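Fe-regulated protein B (Neisseria meningitidis, PDB 4AIP) is an outer-membrane, TonB-dependent transporter of iron, probably taking up the metal as a siderophore complex through a plugged beta-barrel. Local coordinates at residues B[534-539]-B[555-560]; B[583-588]-B[612-617]; B[635-640]-B[654-659]; B[691-696]-B[703-708]. All blocks are in the same frame, centred on the assembly; numbering follows the deposited sequence.

Contact 1 of 4, residues B[534-539]-B[555-560]; sequences ARNTEI and FWQTIK
Trp556 sets the edge of its indole against the neighbouring strand, CE3 lying 3.2 Å from Thr537 O, and carries the ring on to Ile539, whose CG1 meets CZ3 at 4.0 Å. With CG anti to the carbonyl carbon (chi1 -57°), the six-membered ring's edge is brought alongside Thr537 and Glu538. On the same face Arg535 runs alongside Thr558, one guanidinium face over the threonine CB and OG1. Two hydrogen-bonded antiparallel pairs join the backbones, Arg535 with Thr558 and Thr537 with Trp556; the bond from Trp556 N to Thr537 O is 2.7 Å long and nearly straight at 168°. On the other face Ala534 CB touches Ile559 CG1 at 3.9 Å, and Glu538 OE1 passes Phe555 CB at 3.6 Å before reaching Arg110 in a salt bridge. Gln557 NE2 donates to Thr163 O. This buried face thus mixes apolar groups with Glu538 and Gln557, which hold the plug by a salt bridge and an amide hydrogen bond, while the first sets indole and Ile539 beside Arg535 and two threonines.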
loop_
_atom_site.group_PDB
_atom_site.type_symbol
_atom_site.label_atom_id
_atom_site.label_comp_id
_atom_site.label_asym_id
_atom_site.label_seq_id
_atom_site.Cartn_x
_atom_site.Cartn_y
_atom_site.Cartn_z
ATOM N N ALA B 534 -5.289 33.212 -31.540
ATOM C CA ALA B 534 -5.871 34.170 -30.634
ATOM C C ALA B 534 -5.294 35.521 -30.897
ATOM O O ALA B 534 -4.080 35.643 -31.131
ATOM C CB ALA B 534 -5.551 33.785 -29.146
ATOM N N ARG B 535 -6.144 36.544 -30.773
ATOM C CA ARG B 535 -5.718 37.911 -30.848
ATOM C C ARG B 535 -6.289 38.507 -29.586
ATOM O O ARG B 535 -7.528 38.661 -29.432
ATOM C CB ARG B 535 -6.292 38.578 -32.118
ATOM C CG ARG B 535 -5.619 39.944 -32.491
ATOM C CD ARG B 535 -6.582 41.036 -32.950
ATOM N NE ARG B 535 -7.598 40.463 -33.823
ATOM C CZ ARG B 535 -8.869 40.879 -33.909
ATOM N NH1 ARG B 535 -9.289 41.873 -33.178
ATOM N NH2 ARG B 535 -9.724 40.275 -34.729
ATOM N N ASN B 536 -5.401 38.809 -28.661
ATOM C CA ASN B 536 -5.803 39.237 -27.375
ATOM C C ASN B 536 -5.273 40.653 -27.137
ATOM O O ASN B 536 -4.066 40.917 -27.178
ATOM C CB ASN B 536 -5.332 38.244 -26.305
ATOM C CG ASN B 536 -5.499 38.786 -24.899
ATOM O OD1 ASN B 536 -6.629 38.819 -24.341
ATOM N ND2 ASN B 536 -4.376 39.257 -24.319
ATOM N N THR B 537 -6.197 41.578 -26.901
ATOM C CA THR B 537 -5.825 42.957 -26.653
ATOM C C THR B 537 -6.287 43.277 -25.287
ATOM O O THR B 537 -7.423 42.914 -24.932
ATOM C CB THR B 537 -6.628 43.902 -27.563
ATOM O OG1 THR B 537 -6.507 43.453 -28.930
ATOM C CG2 THR B 537 -6.116 45.339 -27.420
ATOM N N GLU B 538 -5.462 43.976 -24.517
ATOM C CA GLU B 538 -5.951 44.361 -23.220
ATOM C C GLU B 538 -5.266 45.540 -22.594
ATOM O O GLU B 538 -4.128 45.857 -22.961
ATOM C CB GLU B 538 -5.965 43.130 -22.318
ATOM C CG GLU B 538 -4.776 42.721 -21.577
ATOM C CD GLU B 538 -5.176 41.598 -20.612
ATOM O OE1 GLU B 538 -5.379 40.424 -21.085
ATOM O OE2 GLU B 538 -5.323 41.924 -19.381
ATOM N N ILE B 539 -5.958 46.200 -21.679
ATOM C CA ILE B 539 -5.390 47.340 -20.921
ATOM C C ILE B 539 -5.440 47.093 -19.409
ATOM O O ILE B 539 -6.186 46.205 -18.955
ATOM C CB ILE B 539 -6.164 48.642 -21.218
ATOM C CG1 ILE B 539 -7.671 48.367 -21.180
ATOM C CG2 ILE B 539 -5.766 49.139 -22.656
ATOM C CD1 ILE B 539 -8.491 49.513 -20.737
ATOM N N PHE B 555 -9.988 43.319 -21.168
ATOM C CA PHE B 555 -9.401 42.465 -22.215
ATOM C C PHE B 555 -10.420 42.206 -23.252
ATOM O O PHE B 555 -11.631 42.175 -22.955
ATOM C CB PHE B 555 -8.876 41.091 -21.650
ATOM C CG PHE B 555 -9.990 40.174 -21.101
ATOM C CD1 PHE B 555 -10.668 39.323 -21.950
ATOM C CD2 PHE B 555 -10.359 40.201 -19.771
ATOM C CE1 PHE B 555 -11.675 38.515 -21.497
ATOM C CE2 PHE B 555 -11.386 39.398 -19.318
ATOM C CZ PHE B 555 -12.032 38.551 -20.186
ATOM N N TRP B 556 -9.911 42.030 -24.484
ATOM C CA TRP B 556 -10.667 41.558 -25.653
ATOM C C TRP B 556 -9.932 40.415 -26.313
ATOM O O TRP B 556 -8.706 40.526 -26.562
ATOM C CB TRP B 556 -10.836 42.678 -26.689
ATOM C CG TRP B 556 -11.510 43.945 -26.174
ATOM C CD1 TRP B 556 -12.833 44.298 -26.339
ATOM C CD2 TRP B 556 -10.880 45.020 -25.424
ATOM N NE1 TRP B 556 -13.056 45.519 -25.707
ATOM C CE2 TRP B 556 -11.883 45.995 -25.169
ATOM C CE3 TRP B 556 -9.548 45.270 -24.991
ATOM C CZ2 TRP B 556 -11.626 47.202 -24.487
ATOM C CZ3 TRP B 556 -9.270 46.476 -24.290
ATOM C CH2 TRP B 556 -10.339 47.435 -24.043
ATOM N N GLN B 557 -10.668 39.332 -26.584
ATOM C CA GLN B 557 -10.094 38.135 -27.193
ATOM C C GLN B 557 -10.894 37.715 -28.443
ATOM O O GLN B 557 -12.137 37.603 -28.396
ATOM C CB GLN B 557 -10.083 36.990 -26.174
ATOM C CG GLN B 557 -9.591 35.632 -26.729
ATOM C CD GLN B 557 -8.060 35.448 -26.603
ATOM O OE1 GLN B 557 -7.260 36.224 -27.159
ATOM N NE2 GLN B 557 -7.652 34.460 -25.829
ATOM N N THR B 558 -10.190 37.461 -29.545
ATOM C CA THR B 558 -10.795 36.746 -30.673
ATOM C C THR B 558 -9.938 35.543 -30.965
ATOM O O THR B 558 -8.713 35.650 -30.987
ATOM C CB THR B 558 -10.894 37.664 -31.977
ATOM O OG1 THR B 558 -11.740 38.780 -31.708
ATOM C CG2 THR B 558 -11.487 36.929 -33.188
ATOM N N ILE B 559 -10.564 34.394 -31.226
ATOM C CA ILE B 559 -9.810 33.210 -31.575
ATOM C C ILE B 559 -10.439 32.574 -32.781
ATOM O O ILE B 559 -11.618 32.174 -32.736
ATOM C CB ILE B 559 -9.766 32.167 -30.457
ATOM C CG1 ILE B 559 -9.341 32.782 -29.123
ATOM C CG2 ILE B 559 -8.786 31.004 -30.836
ATOM C CD1 ILE B 559 -9.163 31.736 -28.033
ATOM N N LYS B 560 -9.641 32.442 -33.843
ATOM C CA LYS B 560 -10.114 31.939 -35.125
ATOM C C LYS B 560 -9.828 30.471 -35.210
ATOM O O LYS B 560 -8.881 29.988 -34.551
ATOM C CB LYS B 560 -9.374 32.668 -36.255
ATOM C CG LYS B 560 -9.633 34.214 -36.251
ATOM C CD LYS B 560 -9.419 34.920 -37.637
ATOM C CE LYS B 560 -10.093 36.262 -37.611
ATOM N NZ LYS B 560 -10.188 36.841 -38.961
#

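Contact 2 of 4, residues B[583-588]-B[612-617]; sequences YIKNHG and RFYDTH
Tyr583 and Tyr614 pair across a beta hairpin of the TonB-dependent transporter barrel, formed by strands 575-597 and 600-615. Backbone bonding comes in two hydrogen-bonded antiparallel pairs, Tyr583 with Tyr614 and Lys585 with Arg612; Lys585 N reaches Arg612 O at 2.8 Å. Aromatic contact dominates the face bearing the tyrosines. Their planes are almost parallel, 9° apart, but slid so far that the rings barely overlap, with centroids separated by 4.7 Å. What fills the middle of the Tyr583 face is instead Tyr614 CB, in a CH-pi contact 3.5 Å from the ring centroid. A chi1 of 62° places Tyr583 CG between its own backbone N and carbonyl carbon, and from there the ring reaches across to its partner. Lys585 CB meets the edge of the Tyr614 ring. A second CH-pi contact lies on the other face, where Phe613, which also touches Met112 of the plug, runs alongside Ile584. Ile584 CG1 sits off-centre over one face of the phenyl ring, while its CD1 comes within 3.4 Å of Phe613 CE2.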
loop_
_atom_site.group_PDB
_atom_site.type_symbol
_atom_site.label_atom_id
_atom_site.label_comp_id
_atom_site.label_asym_id
_atom_site.label_seq_id
_atom_site.Cartn_x
_atom_site.Cartn_y
_atom_site.Cartn_z
ATOM N N TYR B 583 -15.353 30.351 -34.487
ATOM C CA TYR B 583 -14.469 31.327 -33.855
ATOM C C TYR B 583 -14.921 31.573 -32.438
ATOM O O TYR B 583 -15.974 31.086 -32.024
ATOM C CB TYR B 583 -14.308 32.629 -34.694
ATOM C CG TYR B 583 -15.589 33.453 -34.938
ATOM C CD1 TYR B 583 -16.439 33.161 -36.008
ATOM C CD2 TYR B 583 -15.943 34.532 -34.103
ATOM C CE1 TYR B 583 -17.630 33.910 -36.256
ATOM C CE2 TYR B 583 -17.124 35.298 -34.351
ATOM C CZ TYR B 583 -17.960 34.971 -35.439
ATOM O OH TYR B 583 -19.127 35.686 -35.685
ATOM N N ILE B 584 -14.111 32.309 -31.682
ATOM C CA ILE B 584 -14.412 32.521 -30.313
ATOM C C ILE B 584 -14.227 33.989 -29.976
ATOM O O ILE B 584 -13.284 34.642 -30.494
ATOM C CB ILE B 584 -13.587 31.611 -29.361
ATOM C CG1 ILE B 584 -13.832 30.113 -29.661
ATOM C CG2 ILE B 584 -13.945 31.885 -27.851
ATOM C CD1 ILE B 584 -12.683 29.209 -29.297
ATOM N N LYS B 585 -15.157 34.492 -29.140
ATOM C CA LYS B 585 -14.998 35.782 -28.561
ATOM C C LYS B 585 -14.952 35.741 -27.077
ATOM O O LYS B 585 -15.630 34.973 -26.461
ATOM C CB LYS B 585 -16.083 36.754 -29.021
ATOM C CG LYS B 585 -15.477 37.861 -29.885
ATOM C CD LYS B 585 -15.838 37.740 -31.354
ATOM C CE LYS B 585 -14.740 38.392 -32.226
ATOM N NZ LYS B 585 -14.536 39.872 -32.063
ATOM N N ASN B 586 -14.100 36.545 -26.495
ATOM C CA ASN B 586 -14.188 36.727 -25.109
ATOM C C ASN B 586 -13.900 38.175 -24.788
ATOM O O ASN B 586 -13.144 38.820 -25.522
ATOM C CB ASN B 586 -13.238 35.782 -24.379
ATOM C CG ASN B 586 -13.609 35.605 -22.919
ATOM O OD1 ASN B 586 -14.706 36.009 -22.477
ATOM N ND2 ASN B 586 -12.691 35.038 -22.148
ATOM N N HIS B 587 -14.483 38.689 -23.708
ATOM C CA HIS B 587 -14.102 40.039 -23.217
ATOM C C HIS B 587 -14.607 40.235 -21.834
ATOM O O HIS B 587 -15.544 39.592 -21.471
ATOM C CB HIS B 587 -14.652 41.180 -24.094
ATOM C CG HIS B 587 -16.137 41.340 -24.005
ATOM N ND1 HIS B 587 -17.005 40.779 -24.923
ATOM C CD2 HIS B 587 -16.909 42.017 -23.121
ATOM C CE1 HIS B 587 -18.242 41.105 -24.614
ATOM N NE2 HIS B 587 -18.213 41.847 -23.518
ATOM N N GLY B 588 -14.004 41.144 -21.076
ATOM C CA GLY B 588 -14.494 41.454 -19.736
ATOM C C GLY B 588 -13.490 42.241 -18.935
ATOM O O GLY B 588 -12.643 42.916 -19.482
ATOM N N ARG B 612 -17.830 33.318 -25.737
ATOM C CA ARG B 612 -18.773 32.991 -26.803
ATOM C C ARG B 612 -18.175 32.240 -27.988
ATOM O O ARG B 612 -17.135 32.633 -28.546
ATOM C CB ARG B 612 -19.482 34.274 -27.305
ATOM C CG ARG B 612 -20.536 34.836 -26.323
ATOM C CD ARG B 612 -21.598 33.749 -25.955
ATOM N NE ARG B 612 -22.580 34.322 -25.029
ATOM C CZ ARG B 612 -22.466 34.318 -23.710
ATOM N NH1 ARG B 612 -21.420 33.737 -23.116
ATOM N NH2 ARG B 612 -23.386 34.911 -22.982
ATOM N N PHE B 613 -18.889 31.184 -28.377
ATOM C CA PHE B 613 -18.475 30.235 -29.383
ATOM C C PHE B 613 -19.462 30.287 -30.566
ATOM O O PHE B 613 -20.644 29.962 -30.439
ATOM C CB PHE B 613 -18.389 28.834 -28.752
ATOM C CG PHE B 613 -17.222 28.666 -27.846
ATOM C CD1 PHE B 613 -17.128 29.393 -26.664
ATOM C CD2 PHE B 613 -16.187 27.843 -28.192
ATOM C CE1 PHE B 613 -16.024 29.285 -25.832
ATOM C CE2 PHE B 613 -15.096 27.714 -27.375
ATOM C CZ PHE B 613 -15.012 28.439 -26.190
ATOM N N TYR B 614 -18.933 30.713 -31.705
ATOM C CA TYR B 614 -19.682 31.013 -32.901
ATOM C C TYR B 614 -19.451 29.930 -33.920
ATOM O O TYR B 614 -18.347 29.790 -34.408
ATOM C CB TYR B 614 -19.199 32.315 -33.453
ATOM C CG TYR B 614 -19.596 33.464 -32.596
ATOM C CD1 TYR B 614 -20.863 34.075 -32.735
ATOM C CD2 TYR B 614 -18.734 33.957 -31.633
ATOM C CE1 TYR B 614 -21.247 35.140 -31.917
ATOM C CE2 TYR B 614 -19.106 35.020 -30.796
ATOM C CZ TYR B 614 -20.357 35.591 -30.943
ATOM O OH TYR B 614 -20.678 36.641 -30.132
ATOM N N ASP B 615 -20.481 29.136 -34.190
ATOM C CA ASP B 615 -20.431 28.041 -35.140
ATOM C C ASP B 615 -20.443 28.581 -36.549
ATOM O O ASP B 615 -21.214 29.516 -36.854
ATOM C CB ASP B 615 -21.671 27.164 -34.958
ATOM C CG ASP B 615 -21.445 26.031 -33.992
ATOM O OD1 ASP B 615 -20.845 25.005 -34.396
ATOM O OD2 ASP B 615 -21.867 26.189 -32.829
ATOM N N THR B 616 -19.644 27.944 -37.411
ATOM C CA THR B 616 -19.286 28.457 -38.732
ATOM C C THR B 616 -19.468 27.376 -39.791
ATOM O O THR B 616 -19.410 27.622 -41.028
ATOM C CB THR B 616 -17.824 28.965 -38.668
ATOM O OG1 THR B 616 -17.836 30.391 -38.519
ATOM C CG2 THR B 616 -16.991 28.575 -39.863
ATOM N N HIS B 617 -19.735 26.189 -39.273
ATOM C CA HIS B 617 -19.730 24.942 -40.005
ATOM C C HIS B 617 -21.160 24.415 -40.081
ATOM O O HIS B 617 -21.912 24.500 -39.108
ATOM C CB HIS B 617 -18.815 23.977 -39.249
ATOM C CG HIS B 617 -18.557 22.716 -39.974
ATOM N ND1 HIS B 617 -19.445 21.667 -39.958
ATOM C CD2 HIS B 617 -17.530 22.340 -40.766
ATOM C CE1 HIS B 617 -18.970 20.686 -40.704
ATOM N NE2 HIS B 617 -17.814 21.076 -41.211
#

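Contact 3 of 4, residues B[635-640]-B[654-659]; sequences TWTASL and RGRYVQ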
loop_
_atom_site.group_PDB
_atom_site.type_symbol
_atom_site.label_atom_id
_atom_site.label_comp_id
_atom_site.label_asym_id
_atom_site.label_seq_id
_atom_site.Cartn_x
_atom_site.Cartn_y
_atom_site.Cartn_z
ATOM N N THR B 635 -18.330 37.498 -10.424
ATOM C CA THR B 635 -17.844 36.907 -9.210
ATOM C C THR B 635 -17.172 37.928 -8.378
ATOM O O THR B 635 -16.245 38.596 -8.820
ATOM C CB THR B 635 -16.874 35.764 -9.552
ATOM O OG1 THR B 635 -17.623 34.681 -10.122
ATOM C CG2 THR B 635 -16.124 35.245 -8.343
ATOM N N TRP B 636 -17.615 38.004 -7.134
ATOM C CA TRP B 636 -17.037 38.907 -6.154
ATOM C C TRP B 636 -16.321 38.084 -5.103
ATOM O O TRP B 636 -16.817 37.043 -4.649
ATOM C CB TRP B 636 -18.159 39.691 -5.432
ATOM C CG TRP B 636 -19.002 40.503 -6.328
ATOM C CD1 TRP B 636 -20.056 40.065 -7.120
ATOM C CD2 TRP B 636 -18.899 41.892 -6.539
ATOM N NE1 TRP B 636 -20.596 41.112 -7.793
ATOM C CE2 TRP B 636 -19.911 42.253 -7.455
ATOM C CE3 TRP B 636 -18.042 42.878 -6.050
ATOM C CZ2 TRP B 636 -20.066 43.549 -7.923
ATOM C CZ3 TRP B 636 -18.230 44.208 -6.497
ATOM C CH2 TRP B 636 -19.218 44.515 -7.417
ATOM N N THR B 637 -15.186 38.580 -4.647
ATOM C CA THR B 637 -14.543 37.928 -3.516
ATOM C C THR B 637 -14.038 39.004 -2.619
ATOM O O THR B 637 -13.711 40.068 -3.087
ATOM C CB THR B 637 -13.328 37.041 -3.894
ATOM O OG1 THR B 637 -12.308 37.877 -4.447
ATOM C CG2 THR B 637 -13.720 35.959 -4.840
ATOM N N ALA B 638 -13.913 38.688 -1.344
ATOM C CA ALA B 638 -13.470 39.644 -0.368
ATOM C C ALA B 638 -12.838 38.888 0.808
ATOM O O ALA B 638 -13.267 37.761 1.132
ATOM C CB ALA B 638 -14.705 40.473 0.161
ATOM N N SER B 639 -11.921 39.553 1.504
ATOM C CA SER B 639 -11.433 39.001 2.714
ATOM C C SER B 639 -11.093 40.067 3.748
ATOM O O SER B 639 -10.845 41.200 3.401
ATOM C CB SER B 639 -10.242 38.092 2.428
ATOM O OG SER B 639 -9.041 38.831 2.369
ATOM N N LEU B 640 -11.086 39.674 5.026
ATOM C CA LEU B 640 -10.820 40.574 6.144
ATOM C C LEU B 640 -10.040 39.747 7.171
ATOM O O LEU B 640 -10.459 38.671 7.553
ATOM C CB LEU B 640 -12.167 41.015 6.719
ATOM C CG LEU B 640 -12.405 42.283 7.525
ATOM C CD1 LEU B 640 -11.707 43.493 6.928
ATOM C CD2 LEU B 640 -13.904 42.522 7.585
ATOM N N ARG B 654 -13.606 35.258 4.983
ATOM C CA ARG B 654 -13.347 35.314 3.580
ATOM C C ARG B 654 -14.632 34.931 2.887
ATOM O O ARG B 654 -15.293 33.964 3.275
ATOM C CB ARG B 654 -12.178 34.360 3.263
ATOM C CG ARG B 654 -12.102 33.789 1.875
ATOM C CD ARG B 654 -10.787 32.928 1.673
ATOM N NE ARG B 654 -9.551 33.652 2.035
ATOM C CZ ARG B 654 -8.707 33.257 2.989
ATOM N NH1 ARG B 654 -8.944 32.135 3.646
ATOM N NH2 ARG B 654 -7.606 33.960 3.292
ATOM N N GLY B 655 -15.001 35.666 1.853
ATOM C CA GLY B 655 -16.236 35.287 1.164
ATOM C C GLY B 655 -16.060 35.298 -0.329
ATOM O O GLY B 655 -15.135 35.932 -0.827
ATOM N N ARG B 656 -16.919 34.568 -1.023
ATOM C CA ARG B 656 -16.911 34.550 -2.448
ATOM C C ARG B 656 -18.408 34.542 -2.837
ATOM O O ARG B 656 -19.211 33.783 -2.297
ATOM C CB ARG B 656 -16.119 33.320 -2.961
ATOM C CG ARG B 656 -16.182 33.040 -4.510
ATOM C CD ARG B 656 -15.494 31.744 -4.857
ATOM N NE ARG B 656 -15.393 31.476 -6.298
ATOM C CZ ARG B 656 -14.420 31.966 -7.093
ATOM N NH1 ARG B 656 -13.498 32.845 -6.646
ATOM N NH2 ARG B 656 -14.380 31.621 -8.367
ATOM N N TYR B 657 -18.783 35.447 -3.722
ATOM C CA TYR B 657 -20.151 35.569 -4.101
ATOM C C TYR B 657 -20.140 35.551 -5.566
ATOM O O TYR B 657 -19.469 36.409 -6.180
ATOM C CB TYR B 657 -20.769 36.871 -3.599
ATOM C CG TYR B 657 -22.204 36.918 -3.989
ATOM C CD1 TYR B 657 -23.144 36.097 -3.343
ATOM C CD2 TYR B 657 -22.646 37.735 -5.057
ATOM C CE1 TYR B 657 -24.495 36.079 -3.749
ATOM C CE2 TYR B 657 -23.982 37.724 -5.448
ATOM C CZ TYR B 657 -24.883 36.891 -4.805
ATOM O OH TYR B 657 -26.193 36.889 -5.195
ATOM N N VAL B 658 -20.826 34.562 -6.141
ATOM C CA VAL B 658 -21.021 34.513 -7.575
ATOM C C VAL B 658 -22.502 34.767 -7.887
ATOM O O VAL B 658 -23.387 34.058 -7.409
ATOM C CB VAL B 658 -20.382 33.211 -8.278
ATOM C CG1 VAL B 658 -19.659 32.286 -7.316
ATOM C CG2 VAL B 658 -21.353 32.443 -9.188
ATOM N N GLN B 659 -22.759 35.803 -8.674
ATOM C CA GLN B 659 -24.097 36.161 -9.129
ATOM C C GLN B 659 -24.703 35.179 -10.117
ATOM O O GLN B 659 -24.033 34.306 -10.699
ATOM C CB GLN B 659 -24.064 37.519 -9.821
ATOM C CG GLN B 659 -23.839 38.663 -8.862
ATOM C CD GLN B 659 -23.587 39.955 -9.613
ATOM O OE1 GLN B 659 -22.768 40.781 -9.208
ATOM N NE2 GLN B 659 -24.278 40.124 -10.721
#
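The Trp636 indole has Tyr657 O and the Gln659 amide at its edge, near the ring plane, whereas the Arg656 guanidinium has the methyl CG2 of Thr635 over the centre of one face, 3.9 Å from CZ. Indole and amide are nearly coplanar, 21° apart, and Trp636 NE1 donates to Gln659 OE1 over 2.6 Å, in the carbonyl plane and on a lone pair. This bond ties the beginning of strand 635-644 to Gln659, just past segment 654-658. Trp636 CD1 also approaches the edge of the Tyr657 ring, at CD2, 4.0 Å away. Arg656 leaves with CG anti to the backbone N (chi1 172°) and stays extended to NE, running alongside Thr637, whose CG2 lies 3.6 Å from NH1. That NH1 donates to Glu92 O, and Thr637 OG1 bonds Glu91 O. Backbone bonds pair Trp636 with Tyr657 and Ala638 with Gly655. The whole is an antiparallel hairpin of the transporter's beta-barrel, with an exposed face led by Trp636 and Tyr657 and an inward face whose Thr637 and Arg656 hydrogen-bond to plug carbonyls.

Contact 4 of 4, residues B[691-696]-B[703-708]; sequences FANWKP and NVNLSV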
loop_
_atom_site.group_PDB
_atom_site.type_symbol
_atom_site.label_atom_id
_atom_site.label_comp_id
_atom_site.label_asym_id
_atom_site.label_seq_id
_atom_site.Cartn_x
_atom_site.Cartn_y
_atom_site.Cartn_z
ATOM N N PHE B 691 -11.386 31.632 9.460
ATOM C CA PHE B 691 -10.185 30.788 9.663
ATOM C C PHE B 691 -9.378 31.429 10.719
ATOM O O PHE B 691 -9.574 32.638 11.012
ATOM C CB PHE B 691 -9.298 30.692 8.399
ATOM C CG PHE B 691 -8.855 32.067 7.849
ATOM C CD1 PHE B 691 -7.692 32.701 8.316
ATOM C CD2 PHE B 691 -9.655 32.729 6.896
ATOM C CE1 PHE B 691 -7.327 33.994 7.815
ATOM C CE2 PHE B 691 -9.315 34.009 6.382
ATOM C CZ PHE B 691 -8.159 34.643 6.817
ATOM N N ALA B 692 -8.417 30.649 11.227
ATOM C CA ALA B 692 -7.458 31.122 12.162
ATOM C C ALA B 692 -6.118 30.406 11.883
ATOM O O ALA B 692 -6.093 29.201 11.609
ATOM C CB ALA B 692 -7.961 30.832 13.547
ATOM N N ASN B 693 -5.014 31.151 11.969
ATOM C CA ASN B 693 -3.677 30.577 11.971
ATOM C C ASN B 693 -2.944 30.947 13.280
ATOM O O ASN B 693 -2.699 32.133 13.581
ATOM C CB ASN B 693 -2.897 31.075 10.750
ATOM C CG ASN B 693 -1.395 30.821 10.844
ATOM O OD1 ASN B 693 -0.622 31.737 11.039
ATOM N ND2 ASN B 693 -0.984 29.572 10.686
ATOM N N TRP B 694 -2.611 29.950 14.081
ATOM C CA TRP B 694 -1.691 30.268 15.180
ATOM C C TRP B 694 -0.354 29.633 15.180
ATOM O O TRP B 694 -0.174 28.503 14.696
ATOM C CB TRP B 694 -2.352 30.376 16.566
ATOM C CG TRP B 694 -2.306 29.352 17.576
ATOM C CD1 TRP B 694 -2.986 28.144 17.586
ATOM C CD2 TRP B 694 -1.671 29.453 18.861
ATOM N NE1 TRP B 694 -2.737 27.443 18.799
ATOM C CE2 TRP B 694 -1.920 28.221 19.573
ATOM C CE3 TRP B 694 -0.830 30.395 19.426
ATOM C CZ2 TRP B 694 -1.438 27.968 20.839
ATOM C CZ3 TRP B 694 -0.330 30.145 20.708
ATOM C CH2 TRP B 694 -0.639 28.925 21.403
ATOM N N LYS B 695 0.584 30.430 15.658
ATOM C CA LYS B 695 1.954 30.152 15.545
ATOM C C LYS B 695 2.405 30.179 16.963
ATOM O O LYS B 695 2.934 31.206 17.421
ATOM C CB LYS B 695 2.670 31.257 14.757
ATOM C CG LYS B 695 2.500 31.245 13.234
ATOM C CD LYS B 695 3.238 32.427 12.647
ATOM C CE LYS B 695 2.805 32.680 11.221
ATOM N NZ LYS B 695 3.126 31.469 10.388
ATOM N N PRO B 696 2.232 29.061 17.673
ATOM C CA PRO B 696 2.458 28.994 19.109
ATOM C C PRO B 696 3.900 29.226 19.535
ATOM O O PRO B 696 4.166 29.422 20.714
ATOM C CB PRO B 696 2.036 27.562 19.438
ATOM C CG PRO B 696 1.212 27.089 18.243
ATOM C CD PRO B 696 1.910 27.737 17.120
ATOM N N ASN B 703 2.584 25.662 12.880
ATOM C CA ASN B 703 1.366 26.328 12.444
ATOM C C ASN B 703 0.241 25.420 12.868
ATOM O O ASN B 703 0.251 24.218 12.585
ATOM C CB ASN B 703 1.282 26.491 10.918
ATOM C CG ASN B 703 2.134 27.670 10.357
ATOM O OD1 ASN B 703 1.955 28.844 10.738
ATOM N ND2 ASN B 703 3.016 27.355 9.387
ATOM N N VAL B 704 -0.716 25.992 13.570
ATOM C CA VAL B 704 -1.904 25.276 13.947
ATOM C C VAL B 704 -2.979 26.073 13.262
ATOM O O VAL B 704 -3.073 27.265 13.463
ATOM C CB VAL B 704 -2.095 25.329 15.503
ATOM C CG1 VAL B 704 -3.379 24.642 15.919
ATOM C CG2 VAL B 704 -0.922 24.677 16.156
ATOM N N ASN B 705 -3.765 25.436 12.419
ATOM C CA ASN B 705 -4.730 26.167 11.629
ATOM C C ASN B 705 -6.090 25.612 11.825
ATOM O O ASN B 705 -6.284 24.371 11.770
ATOM C CB ASN B 705 -4.411 26.048 10.130
ATOM C CG ASN B 705 -2.989 26.464 9.792
ATOM O OD1 ASN B 705 -2.470 27.472 10.283
ATOM N ND2 ASN B 705 -2.379 25.719 8.909
ATOM N N LEU B 706 -7.064 26.537 11.967
ATOM C CA LEU B 706 -8.427 26.138 12.145
ATOM C C LEU B 706 -9.283 26.923 11.224
ATOM O O LEU B 706 -9.145 28.105 11.133
ATOM C CB LEU B 706 -8.878 26.381 13.599
ATOM C CG LEU B 706 -10.376 26.173 13.844
ATOM C CD1 LEU B 706 -10.749 24.665 13.799
ATOM C CD2 LEU B 706 -10.833 26.853 15.162
ATOM N N SER B 707 -10.217 26.255 10.579
ATOM C CA SER B 707 -11.081 26.915 9.641
ATOM C C SER B 707 -12.454 26.297 9.733
ATOM O O SER B 707 -12.608 25.081 10.051
ATOM C CB SER B 707 -10.579 26.755 8.226
ATOM O OG SER B 707 -11.161 25.577 7.659
ATOM N N VAL B 708 -13.443 27.148 9.481
ATOM C CA VAL B 708 -14.767 26.664 9.216
ATOM C C VAL B 708 -15.254 27.309 7.902
ATOM O O VAL B 708 -15.499 28.556 7.839
ATOM C CB VAL B 708 -15.746 27.024 10.289
ATOM C CG1 VAL B 708 -17.023 26.232 10.030
ATOM C CG2 VAL B 708 -15.154 26.799 11.714
#
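Asn703 OD1 is gripped by two donors of residues 691-696, Lys695 NZ at 2.9 Å and Asn693 ND2 at 3.0 Å. The lysine approaches in the carbonyl plane, on a lone pair; the amide comes from above that plane, 44° out of it, although its own N-H is aimed straight at the oxygen. Asn693 ND2 also donates to Asn705 OD1 over 2.6 Å, nearly in line with that carbonyl, and both acceptors lie in the Asn693 amide plane. With CG anti to the backbone N (chi1 165°), Asn693 can bridge the two asparagines of the opposite strand. Its OD1 accepts from Arg643, which fixes the rotation of the amide, while Lys695 NZ has a second partner in a salt bridge to Glu79 and Asn705 ND2 donates to Asp78 O. On the other face Trp694 CD1 meets Val704 CB at 3.6 Å, and Pro696 CG packs against Val704 CG2 at 3.8 Å; Pro696 also touches Phe212 of the second subunit. Backbone bonds pair Ala692 with Leu706 and Trp694 with Val704. Asn703 OD1, Asn693 ND2 and Lys695 NZ thus each have two partners, and the ammonium would probably polarise the Asn703 carbonyl, within a polar network joining hairpin to plug.

The four contacts illustrate how the barrel is built from successive antiparallel hairpins, taken in series along the chain. Contacts 1 and 2 are adjacent, with centres 11 Å apart: strands 548-563 and 575-597 are neighbours, probably hydrogen-bonded from Ile584 N to Ile559 O and from Gln557 N to Asn586 O, both 2.7 Å. Contact 3 stands about 28 Å from contact 2, centre to centre, although strands 600-615 and 635-644 pair. Contacts 3 and 4, with centres 21 Å apart, touch where Arg654 NH1 packs 3.3 Å from Phe691 CE2. Contacts 2 and 4 lie on opposite sides of the chain's centre. None includes Arg276 or a detergent-pocket residue, though contact 4 meets Phe212 of the second subunit, counterpart of a pocket residue.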